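Local coordinates for protein hypothetical bacterial 6-phosphogluconolactonase (Bacteroides fragilis, PDB 3SCY) that probably hydrolyses 6-phosphogluconolactone to 6-phosphogluconate and is built as a seven-bladed beta-propeller, at residues 12-18 and 30-36; 269-274 and 335-340. All blocks are in the same frame, centred on the assembly; numbering follows the deposited sequence.

Overall arrangement
From the N terminus, the chain first forms contact 1, where residues 12-18 and 30-36 pair as a hairpin and close a short loop of 11 residues. These strands belong to the blade that the last strand, 354-360, completes, so the two chain ends meet there. Contact 2 comes later, in series and with no crossing: 269-274, in the blade that runs from strand 261-266 to strand 296-303, meets the turn 335-340 of the following blade, closing 60 residues. The centres of contact 1 and contact 2 lie about 22 Å apart, their nearest atoms about 8 Å. Asn316 connects the two regions, giving a hydrogen bond to Glu36 and accepting one from Gln337.

Contact 1. Residues 12-18 and 30-36; sequences SELTMLV and YTFRFNE
Met16 and Phe32 face each other across the antiparallel hairpin of strands 13-20 and 28-35. This hairpin lies in the propeller blade that joins both chain ends: strand 354-360 runs along the other edge of 13-20, a velcro closure. The backbone ladder has its hydrogen-bonded pairs at Leu14-Phe34, Met16-Phe32 and Val18-Tyr30. Its straightest bond runs from Met16 N to Phe32 O, 2.8 Å long with 178° at the hydrogen. Beyond the strands, Glu36 N reaches Ser12 O at 2.9 Å, prolonging the ladder.

One face carries Leu14, Met16, Val18, Phe32 and Phe34 and is apolar. Val18 CG2 approaches the Phe32 ring obliquely, 3.7 Å from CE1, and the methyl CE of selenomethionine Met16 comes to the same side of that ring, 4.1 Å from CD1. Leu14 CD1 meets the edge of the Phe34 ring, while Phe359 touches both Leu14 and Met16.

The other face is mixed: Leu17 CD2 lies against Thr31 CG2, and Phe82 of the neighbouring blade touches Thr15, Leu17 and Thr31. Arg33 leaves the backbone with CG anti to N (chi1 -158°), then folds at its next two torsions, turning the guanidinium toward Thr15; OG1 lies in the guanidinium plane, 2.9 Å from NH1. Lys84 O accepts hydrogen bonds from both Thr15 OG1 and Arg33 NH1, and Glu85 O takes one from NH2. Glu13 lays CB against Arg33 CG at 3.8 Å. Its OE1 stands well out of the guanidinium plane, 4.4 Å from Arg33 NE; the opposite charges probably attract, but no N-H points at the oxygen. Asn35 OD1 is hydrogen-bonded to Glu37 N, while water 2 donates to Glu13 OE2 and accepts from Asn35 ND2 at 2.9 Å.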
loop_
_atom_site.group_PDB
_atom_site.type_symbol
_atom_site.label_atom_id
_atom_site.label_comp_id
_atom_site.label_asym_id
_atom_site.label_seq_id
_atom_site.Cartn_x
_atom_site.Cartn_y
_atom_site.Cartn_z
ATOM N N SER A 12 -12.521 15.724 -13.256
ATOM C CA SER A 12 -11.627 15.977 -12.132
ATOM C C SER A 12 -12.111 15.276 -10.857
ATOM O O SER A 12 -11.407 15.289 -9.847
ATOM C CB SER A 12 -11.510 17.476 -11.904
ATOM O OG SER A 12 -11.157 18.134 -13.112
ATOM N N GLU A 13 -13.292 14.644 -10.912
ATOM C CA GLU A 13 -13.880 13.947 -9.777
ATOM C C GLU A 13 -13.436 12.524 -9.736
ATOM O O GLU A 13 -13.799 11.738 -10.601
ATOM C CB GLU A 13 -15.414 14.014 -9.808
ATOM C CG GLU A 13 -15.953 15.401 -9.489
ATOM C CD GLU A 13 -17.463 15.535 -9.415
ATOM O OE1 GLU A 13 -18.179 14.664 -9.963
ATOM O OE2 GLU A 13 -17.932 16.529 -8.816
ATOM N N LEU A 14 -12.686 12.190 -8.702
ATOM C CA LEU A 14 -12.231 10.832 -8.459
ATOM C C LEU A 14 -13.154 10.134 -7.468
ATOM O O LEU A 14 -13.798 10.801 -6.656
ATOM C CB LEU A 14 -10.809 10.884 -7.849
ATOM C CG LEU A 14 -9.679 11.577 -8.635
ATOM C CD1 LEU A 14 -8.525 11.928 -7.695
ATOM C CD2 LEU A 14 -9.135 10.653 -9.716
ATOM N N THR A 15 -13.186 8.798 -7.486
ATOM C CA THR A 15 -13.887 8.054 -6.448
ATOM C C THR A 15 -12.819 7.523 -5.522
ATOM O O THR A 15 -11.894 6.859 -5.976
ATOM C CB THR A 15 -14.814 6.967 -6.987
ATOM O OG1 THR A 15 -15.752 7.630 -7.817
ATOM C CG2 THR A 15 -15.602 6.278 -5.859
HETATM N N MSE A 16 -12.940 7.820 -4.241
HETATM C CA MSE A 16 -11.957 7.417 -3.250
HETATM C C MSE A 16 -12.547 6.348 -2.326
HETATM O O MSE A 16 -13.655 6.508 -1.812
HETATM C CB MSE A 16 -11.494 8.636 -2.445
HETATM C CG MSE A 16 -10.457 8.277 -1.374
HETATM SE SE MSE A 16 -9.689 9.852 -0.579
HETATM C CE MSE A 16 -11.011 10.336 0.402
ATOM N N LEU A 17 -11.769 5.317 -2.076
ATOM C CA LEU A 17 -12.054 4.237 -1.146
ATOM C C LEU A 17 -11.233 4.479 0.097
ATOM O O LEU A 17 -10.035 4.781 0.001
ATOM C CB LEU A 17 -11.668 2.893 -1.770
ATOM C CG LEU A 17 -12.422 2.481 -3.047
ATOM C CD1 LEU A 17 -11.604 1.428 -3.838
ATOM C CD2 LEU A 17 -13.738 1.777 -2.683
ATOM N N VAL A 18 -11.856 4.332 1.272
ATOM C CA VAL A 18 -11.160 4.516 2.535
ATOM C C VAL A 18 -11.325 3.274 3.390
ATOM O O VAL A 18 -12.447 2.961 3.799
ATOM C CB VAL A 18 -11.659 5.762 3.296
ATOM C CG1 VAL A 18 -10.913 5.925 4.627
ATOM C CG2 VAL A 18 -11.517 7.016 2.426
ATOM N N TYR A 30 -15.397 3.274 3.598
ATOM C CA TYR A 30 -16.138 4.479 3.269
ATOM C C TYR A 30 -15.727 4.928 1.886
ATOM O O TYR A 30 -14.552 4.795 1.508
ATOM C CB TYR A 30 -15.873 5.574 4.303
ATOM C CG TYR A 30 -16.413 5.250 5.676
ATOM C CD1 TYR A 30 -15.652 4.525 6.590
ATOM C CD2 TYR A 30 -17.707 5.613 6.043
ATOM C CE1 TYR A 30 -16.161 4.183 7.840
ATOM C CE2 TYR A 30 -18.231 5.267 7.290
ATOM C CZ TYR A 30 -17.440 4.576 8.195
ATOM O OH TYR A 30 -17.925 4.216 9.425
ATOM N N THR A 31 -16.693 5.432 1.115
ATOM C CA THR A 31 -16.408 5.927 -0.227
ATOM C C THR A 31 -16.806 7.394 -0.340
ATOM O O THR A 31 -17.763 7.837 0.306
ATOM C CB THR A 31 -17.068 5.098 -1.300
ATOM O OG1 THR A 31 -18.477 5.128 -1.101
ATOM C CG2 THR A 31 -16.570 3.649 -1.322
ATOM N N PHE A 32 -16.044 8.134 -1.148
ATOM C CA PHE A 32 -16.199 9.584 -1.331
ATOM C C PHE A 32 -15.935 9.990 -2.754
ATOM O O PHE A 32 -15.161 9.339 -3.449
ATOM C CB PHE A 32 -15.176 10.363 -0.432
ATOM C CG PHE A 32 -15.262 10.111 1.056
ATOM C CD1 PHE A 32 -14.658 8.992 1.625
ATOM C CD2 PHE A 32 -15.957 10.979 1.885
ATOM C CE1 PHE A 32 -14.762 8.741 2.991
ATOM C CE2 PHE A 32 -16.099 10.706 3.250
ATOM C CZ PHE A 32 -15.478 9.596 3.798
ATOM N N ARG A 33 -16.512 11.120 -3.166
ATOM C CA ARG A 33 -16.089 11.751 -4.391
ATOM C C ARG A 33 -14.995 12.741 -3.978
ATOM O O ARG A 33 -15.157 13.413 -2.963
ATOM C CB ARG A 33 -17.241 12.462 -5.114
ATOM C CG ARG A 33 -16.937 12.646 -6.606
ATOM C CD ARG A 33 -17.140 11.344 -7.376
ATOM N NE ARG A 33 -18.568 11.052 -7.437
ATOM C CZ ARG A 33 -19.126 9.883 -7.716
ATOM N NH1 ARG A 33 -18.371 8.813 -7.958
ATOM N NH2 ARG A 33 -20.443 9.762 -7.724
ATOM N N PHE A 34 -13.879 12.804 -4.699
ATOM C CA PHE A 34 -12.828 13.774 -4.360
ATOM C C PHE A 34 -12.441 14.545 -5.621
ATOM O O PHE A 34 -12.042 13.927 -6.612
ATOM C CB PHE A 34 -11.589 13.083 -3.722
ATOM C CG PHE A 34 -10.521 14.101 -3.362
ATOM C CD1 PHE A 34 -10.606 14.842 -2.179
ATOM C CD2 PHE A 34 -9.466 14.364 -4.230
ATOM C CE1 PHE A 34 -9.650 15.815 -1.871
ATOM C CE2 PHE A 34 -8.501 15.327 -3.910
ATOM C CZ PHE A 34 -8.607 16.053 -2.741
ATOM N N ASN A 35 -12.525 15.890 -5.580
ATOM C CA ASN A 35 -12.169 16.684 -6.749
ATOM C C ASN A 35 -10.670 17.009 -6.712
ATOM O O ASN A 35 -10.227 17.722 -5.809
ATOM C CB ASN A 35 -13.022 17.944 -6.800
ATOM C CG ASN A 35 -12.918 18.663 -8.103
ATOM O OD1 ASN A 35 -11.820 18.942 -8.608
ATOM N ND2 ASN A 35 -14.059 18.935 -8.705
ATOM N N GLU A 36 -9.885 16.455 -7.668
ATOM C CA GLU A 36 -8.422 16.643 -7.686
ATOM C C GLU A 36 -8.010 18.018 -8.268
ATOM O O GLU A 36 -6.818 18.262 -8.422
ATOM C CB GLU A 36 -7.678 15.493 -8.398
ATOM C CG GLU A 36 -7.977 15.313 -9.883
ATOM C CD GLU A 36 -7.001 14.478 -10.695
ATOM O OE1 GLU A 36 -6.016 13.953 -10.123
ATOM O OE2 GLU A 36 -7.197 14.398 -11.930
HETATM O O HOH W 1 -8.420 16.360 -13.341
HETATM O O HOH W 2 -16.388 18.480 -7.036
#

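Contact 2. Residues 269-274 and 335-340; sequences DGKYLY and RDQATG
Tyr272 reaches across to the turn 335-340, and its side chain touches that turn from root to tip. CB lies 3.9 Å from Arg335 NH2. From there CG stands anti to the carbonyl carbon (chi1 -67°) and sends the ring beneath Gly340, whose CA sits 3.5 Å from the ring centroid, exactly on the normal: a CH-pi contact over the face. Along one flank, CD2 approaches Arg335 NH2 at 3.5 Å, with ring and guanidinium planes turned 50° apart, and CE2 has Gln337 O near the ring plane. On the other flank CE1 meets Thr339 O at 3.4 Å. CZ lies under the Thr339-Gly340 peptide. At the tip, Tyr272 OH ends 3.1 Å from Ala338 O. Water 5 sits beside the hydroxyl, in the ring plane.

All this joins two neighbouring blades of the propeller: Tyr272 stands on strand 272-277, whereas 335-340 is the hairpin turn between strands 329-335 and 342-350 of the next blade. Leu342, just past the turn, is a ligand of the bound sodium.

Deeper in, the Tyr274 hydroxyl donates a hydrogen bond to Gly340 O, with 2.6 Å from OH to O. Tyr274 OH in turn accepts from Arg335 twice, from NE at 2.8 Å and more loosely from NH2, both nearly in the guanidinium plane, so three bonds fix the phenol. Ring and guanidinium stand almost perpendicular. Water 4 accepts from Arg335 NH2 and donates to Gln337 O and to Asp269 OD2, whose partner OD1 is held by Ser267 OG and, in an Asx turn, by Lys271 N.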
loop_
_atom_site.group_PDB
_atom_site.type_symbol
_atom_site.label_atom_id
_atom_site.label_comp_id
_atom_site.label_asym_id
_atom_site.label_seq_id
_atom_site.Cartn_x
_atom_site.Cartn_y
_atom_site.Cartn_z
ATOM N N ASP A 269 4.703 12.805 -11.753
ATOM C CA ASP A 269 5.734 13.284 -12.675
ATOM C C ASP A 269 7.126 12.695 -12.351
ATOM O O ASP A 269 8.078 12.956 -13.085
ATOM C CB ASP A 269 5.762 14.829 -12.715
ATOM C CG ASP A 269 6.105 15.525 -11.396
ATOM O OD1 ASP A 269 6.518 14.830 -10.441
ATOM O OD2 ASP A 269 5.990 16.770 -11.339
ATOM N N GLY A 270 7.222 11.933 -11.256
ATOM C CA GLY A 270 8.436 11.257 -10.809
ATOM C C GLY A 270 9.509 12.158 -10.219
ATOM O O GLY A 270 10.614 11.689 -9.915
ATOM N N LYS A 271 9.196 13.445 -10.058
ATOM C CA LYS A 271 10.172 14.424 -9.574
ATOM C C LYS A 271 10.357 14.430 -8.047
ATOM O O LYS A 271 11.421 14.864 -7.576
ATOM C CB LYS A 271 9.793 15.825 -10.041
ATOM C CG LYS A 271 10.127 16.064 -11.506
ATOM C CD LYS A 271 10.025 17.540 -11.862
ATOM C CE LYS A 271 10.327 17.791 -13.322
ATOM N NZ LYS A 271 10.281 19.240 -13.650
ATOM N N TYR A 272 9.360 13.941 -7.277
ATOM C CA TYR A 272 9.466 13.953 -5.828
ATOM C C TYR A 272 8.997 12.677 -5.250
ATOM O O TYR A 272 8.134 12.013 -5.825
ATOM C CB TYR A 272 8.655 15.117 -5.198
ATOM C CG TYR A 272 9.227 16.470 -5.549
ATOM C CD1 TYR A 272 10.285 17.013 -4.822
ATOM C CD2 TYR A 272 8.775 17.164 -6.666
ATOM C CE1 TYR A 272 10.883 18.208 -5.209
ATOM C CE2 TYR A 272 9.365 18.356 -7.061
ATOM C CZ TYR A 272 10.406 18.883 -6.320
ATOM O OH TYR A 272 11.004 20.056 -6.730
ATOM N N LEU A 273 9.617 12.299 -4.133
ATOM C CA LEU A 273 9.284 11.119 -3.354
ATOM C C LEU A 273 8.838 11.585 -1.969
ATOM O O LEU A 273 9.472 12.456 -1.362
ATOM C CB LEU A 273 10.472 10.161 -3.264
ATOM C CG LEU A 273 10.157 8.832 -2.537
ATOM C CD1 LEU A 273 10.731 7.672 -3.252
ATOM C CD2 LEU A 273 10.604 8.849 -1.069
ATOM N N TYR A 274 7.797 10.937 -1.436
ATOM C CA TYR A 274 7.263 11.258 -0.124
ATOM C C TYR A 274 7.244 10.012 0.739
ATOM O O TYR A 274 6.906 8.927 0.248
ATOM C CB TYR A 274 5.819 11.810 -0.269
ATOM C CG TYR A 274 5.780 13.083 -1.081
ATOM C CD1 TYR A 274 5.718 13.046 -2.474
ATOM C CD2 TYR A 274 5.795 14.327 -0.457
ATOM C CE1 TYR A 274 5.748 14.222 -3.233
ATOM C CE2 TYR A 274 5.755 15.508 -1.199
ATOM C CZ TYR A 274 5.759 15.450 -2.585
ATOM O OH TYR A 274 5.761 16.626 -3.297
ATOM N N ARG A 335 0.060 20.314 -3.430
ATOM C CA ARG A 335 1.450 20.161 -3.842
ATOM C C ARG A 335 1.900 21.277 -4.728
ATOM O O ARG A 335 1.224 21.613 -5.704
ATOM C CB ARG A 335 1.649 18.875 -4.646
ATOM C CG ARG A 335 1.578 17.596 -3.861
ATOM C CD ARG A 335 2.088 16.405 -4.675
ATOM N NE ARG A 335 3.514 16.471 -4.992
ATOM C CZ ARG A 335 4.025 16.743 -6.188
ATOM N NH1 ARG A 335 3.230 16.907 -7.239
ATOM N NH2 ARG A 335 5.339 16.836 -6.348
ATOM N N ASP A 336 3.084 21.803 -4.453
ATOM C CA ASP A 336 3.694 22.746 -5.370
ATOM C C ASP A 336 4.523 21.872 -6.272
ATOM O O ASP A 336 5.454 21.214 -5.796
ATOM C CB ASP A 336 4.515 23.804 -4.612
ATOM C CG ASP A 336 5.147 24.844 -5.525
ATOM O OD1 ASP A 336 5.558 24.480 -6.649
ATOM O OD2 ASP A 336 5.309 25.992 -5.085
ATOM N N GLN A 337 4.150 21.787 -7.558
ATOM C CA GLN A 337 4.806 20.851 -8.481
ATOM C C GLN A 337 6.251 21.249 -8.815
ATOM O O GLN A 337 7.045 20.374 -9.158
ATOM C CB GLN A 337 3.952 20.628 -9.752
ATOM C CG GLN A 337 2.485 20.280 -9.379
ATOM C CD GLN A 337 1.848 19.106 -10.082
ATOM O OE1 GLN A 337 2.369 17.981 -10.104
ATOM N NE2 GLN A 337 0.625 19.311 -10.542
ATOM N N ALA A 338 6.630 22.503 -8.577
ATOM C CA ALA A 338 7.983 22.980 -8.828
ATOM C C ALA A 338 8.929 22.818 -7.621
ATOM O O ALA A 338 10.142 22.799 -7.813
ATOM C CB ALA A 338 7.934 24.435 -9.244
ATOM N N THR A 339 8.406 22.737 -6.389
ATOM C CA THR A 339 9.276 22.603 -5.214
ATOM C C THR A 339 9.032 21.305 -4.441
ATOM O O THR A 339 9.845 20.960 -3.589
ATOM C CB THR A 339 9.044 23.774 -4.241
ATOM O OG1 THR A 339 7.729 23.628 -3.702
ATOM C CG2 THR A 339 9.224 25.133 -4.909
ATOM N N GLY A 340 7.907 20.646 -4.687
ATOM C CA GLY A 340 7.538 19.435 -3.954
ATOM C C GLY A 340 6.865 19.709 -2.619
ATOM O O GLY A 340 6.341 18.778 -1.999
HETATM O O HOH W 3 3.169 15.222 -10.461
HETATM O O HOH W 4 6.197 17.744 -8.819
HETATM O O HOH W 5 12.930 21.101 -4.898
#